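Local coordinates for dihydroorotase (Agrobacterium tumefaciens, PDB 2OGJ), which deacetylates acetyl-(R)-mandelate in vitro, and acetyl glycolate less efficiently, as a binuclear zinc esterase of the amidohydrolase family, at residues H231-K236 against L283-I288. Numbering follows the deposited sequence.
With ZN (zinc ion), chain H.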
loop_
_atom_site.group_PDB
_atom_site.type_symbol
_atom_site.label_atom_id
_atom_site.label_comp_id
_atom_site.label_asym_id
_atom_site.label_seq_id
_atom_site.Cartn_x
_atom_site.Cartn_y
_atom_site.Cartn_z
ATOM N N HIS A 231 -3.030 28.207 -10.171
ATOM C CA HIS A 231 -3.154 27.520 -11.454
ATOM C C HIS A 231 -4.589 27.720 -11.949
ATOM O O HIS A 231 -5.091 26.962 -12.770
ATOM C CB HIS A 231 -2.852 26.028 -11.320
ATOM C CG HIS A 231 -1.491 25.729 -10.766
ATOM N ND1 HIS A 231 -0.411 26.571 -10.940
ATOM C CD2 HIS A 231 -1.019 24.654 -10.093
ATOM C CE1 HIS A 231 0.666 26.029 -10.400
ATOM N NE2 HIS A 231 0.324 24.865 -9.881
ATOM N N CYS A 232 -5.233 28.769 -11.449
ATOM C CA CYS A 232 -6.629 29.080 -11.773
ATOM C C CYS A 232 -6.999 29.002 -13.248
ATOM O O CYS A 232 -8.115 28.598 -13.589
ATOM C CB CYS A 232 -6.986 30.476 -11.253
ATOM S SG CYS A 232 -6.131 31.777 -12.128
ATOM N N PHE A 233 -6.067 29.389 -14.121
ATOM C CA PHE A 233 -6.326 29.394 -15.561
ATOM C C PHE A 233 -5.527 28.403 -16.378
ATOM O O PHE A 233 -5.119 28.705 -17.507
ATOM C CB PHE A 233 -6.119 30.804 -16.128
ATOM C CG PHE A 233 -7.092 31.807 -15.594
ATOM C CD1 PHE A 233 -8.344 31.400 -15.148
ATOM C CD2 PHE A 233 -6.769 33.157 -15.548
ATOM C CE1 PHE A 233 -9.256 32.317 -14.665
ATOM C CE2 PHE A 233 -7.688 34.095 -15.062
ATOM C CZ PHE A 233 -8.931 33.670 -14.620
ATOM N N ASN A 234 -5.308 27.218 -15.821
ATOM C CA ASN A 234 -4.564 26.210 -16.546
ATOM C C ASN A 234 -5.470 25.734 -17.656
ATOM O O ASN A 234 -6.692 25.753 -17.527
ATOM C CB ASN A 234 -4.191 25.028 -15.643
ATOM C CG ASN A 234 -5.372 24.119 -15.356
ATOM O OD1 ASN A 234 -6.136 24.353 -14.420
ATOM N ND2 ASN A 234 -5.535 23.086 -16.178
ATOM N N GLY A 235 -4.859 25.317 -18.754
ATOM C CA GLY A 235 -5.610 24.830 -19.895
ATOM C C GLY A 235 -5.363 23.352 -20.135
ATOM O O GLY A 235 -5.150 22.916 -21.269
ATOM N N LYS A 236 -5.370 22.577 -19.056
ATOM C CA LYS A 236 -5.164 21.142 -19.164
ATOM C C LYS A 236 -6.485 20.364 -19.011
ATOM O O LYS A 236 -7.340 20.720 -18.186
ATOM C CB LYS A 236 -4.166 20.684 -18.106
ATOM C CG LYS A 236 -2.794 21.297 -18.257
ATOM C CD LYS A 236 -2.150 20.983 -19.602
ATOM C CE LYS A 236 -0.723 21.523 -19.677
ATOM N NZ LYS A 236 -0.069 21.249 -20.981
ATOM N N LEU A 283 -14.261 37.252 -15.606
ATOM C CA LEU A 283 -13.512 36.602 -14.529
ATOM C C LEU A 283 -12.025 36.914 -14.605
ATOM O O LEU A 283 -11.299 36.426 -15.483
ATOM C CB LEU A 283 -13.715 35.080 -14.536
ATOM C CG LEU A 283 -13.142 34.332 -13.315
ATOM C CD1 LEU A 283 -13.675 34.950 -12.017
ATOM C CD2 LEU A 283 -13.503 32.839 -13.401
ATOM N N LEU A 284 -11.582 37.754 -13.678
ATOM C CA LEU A 284 -10.184 38.145 -13.602
ATOM C C LEU A 284 -9.453 37.376 -12.512
ATOM O O LEU A 284 -10.063 36.892 -11.545
ATOM C CB LEU A 284 -10.074 39.636 -13.289
ATOM C CG LEU A 284 -9.898 40.586 -14.461
ATOM C CD1 LEU A 284 -10.956 40.325 -15.516
ATOM C CD2 LEU A 284 -9.959 41.993 -13.935
ATOM N N PRO A 285 -8.138 37.219 -12.667
ATOM C CA PRO A 285 -7.450 36.497 -11.603
ATOM C C PRO A 285 -7.242 37.501 -10.465
ATOM O O PRO A 285 -7.066 38.695 -10.707
ATOM C CB PRO A 285 -6.151 36.049 -12.275
ATOM C CG PRO A 285 -5.903 37.120 -13.278
ATOM C CD PRO A 285 -7.284 37.355 -13.855
ATOM N N PHE A 286 -7.305 37.024 -9.230
ATOM C CA PHE A 286 -7.118 37.891 -8.068
ATOM C C PHE A 286 -5.666 38.366 -7.975
ATOM O O PHE A 286 -5.391 39.514 -7.621
ATOM C CB PHE A 286 -7.485 37.146 -6.783
ATOM C CG PHE A 286 -7.312 37.969 -5.541
ATOM C CD1 PHE A 286 -8.290 38.893 -5.162
ATOM C CD2 PHE A 286 -6.174 37.829 -4.748
ATOM C CE1 PHE A 286 -8.140 39.666 -4.011
ATOM C CE2 PHE A 286 -6.016 38.600 -3.597
ATOM C CZ PHE A 286 -7.009 39.521 -3.228
ATOM N N SER A 287 -4.745 37.464 -8.285
ATOM C CA SER A 287 -3.329 37.775 -8.242
ATOM C C SER A 287 -2.651 37.085 -9.405
ATOM O O SER A 287 -3.117 36.044 -9.878
ATOM C CB SER A 287 -2.695 37.303 -6.920
ATOM O OG SER A 287 -2.764 35.888 -6.772
ATOM N N ILE A 288 -1.568 37.697 -9.872
ATOM C CA ILE A 288 -0.765 37.170 -10.958
ATOM C C ILE A 288 0.549 36.683 -10.349
ATOM O O ILE A 288 1.245 37.445 -9.677
ATOM C CB ILE A 288 -0.466 38.271 -12.001
ATOM C CG1 ILE A 288 -1.779 38.824 -12.545
ATOM C CG2 ILE A 288 0.428 37.724 -13.117
ATOM C CD1 ILE A 288 -1.588 39.828 -13.649
HETATM ZN ZN ZN H . 1.909 23.711 -8.385
#
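Phe233 reaches Pro285 with the CE2-CZ edge of its ring. Rotation about the bond from CA to CB sets CG beside the backbone N and anti to the carbonyl carbon (chi1 -65°), which directs the ring toward 283-288. One face is occupied within its own segment: SG of Cys232 sits over the ring centre, 3.6 Å above the plane. The same sulfur makes a loose apolar contact across to Pro285, SG to CB 4.3 Å. At the far edge CE2 meets the proline ring, 3.5 Å from Pro285 CD and 3.7 Å from Pro285 CB, with CD near the aromatic plane and the two side chains crossing at about a right angle. CZ, at the tip, approaches Leu283 O obliquely at 3.7 Å and lies 4.5 Å from Leu283 CG. In the TIM-barrel fold of the amidohydrolases, 231-236 directly follows the barrel strand 228-230. The loop 283-288 comes after helix 272-280, whose Val274, Ala275 and Ala278 also touch Phe233. A type I turn from His231 to Asn234, closed by the hydrogen bond from Asn234 N to His231 O (3.1 Å), carries Cys232 and Phe233 at its two central positions. At the start of that turn His231 NE2 binds zinc at 2.5 Å, beside His208 on the same ion.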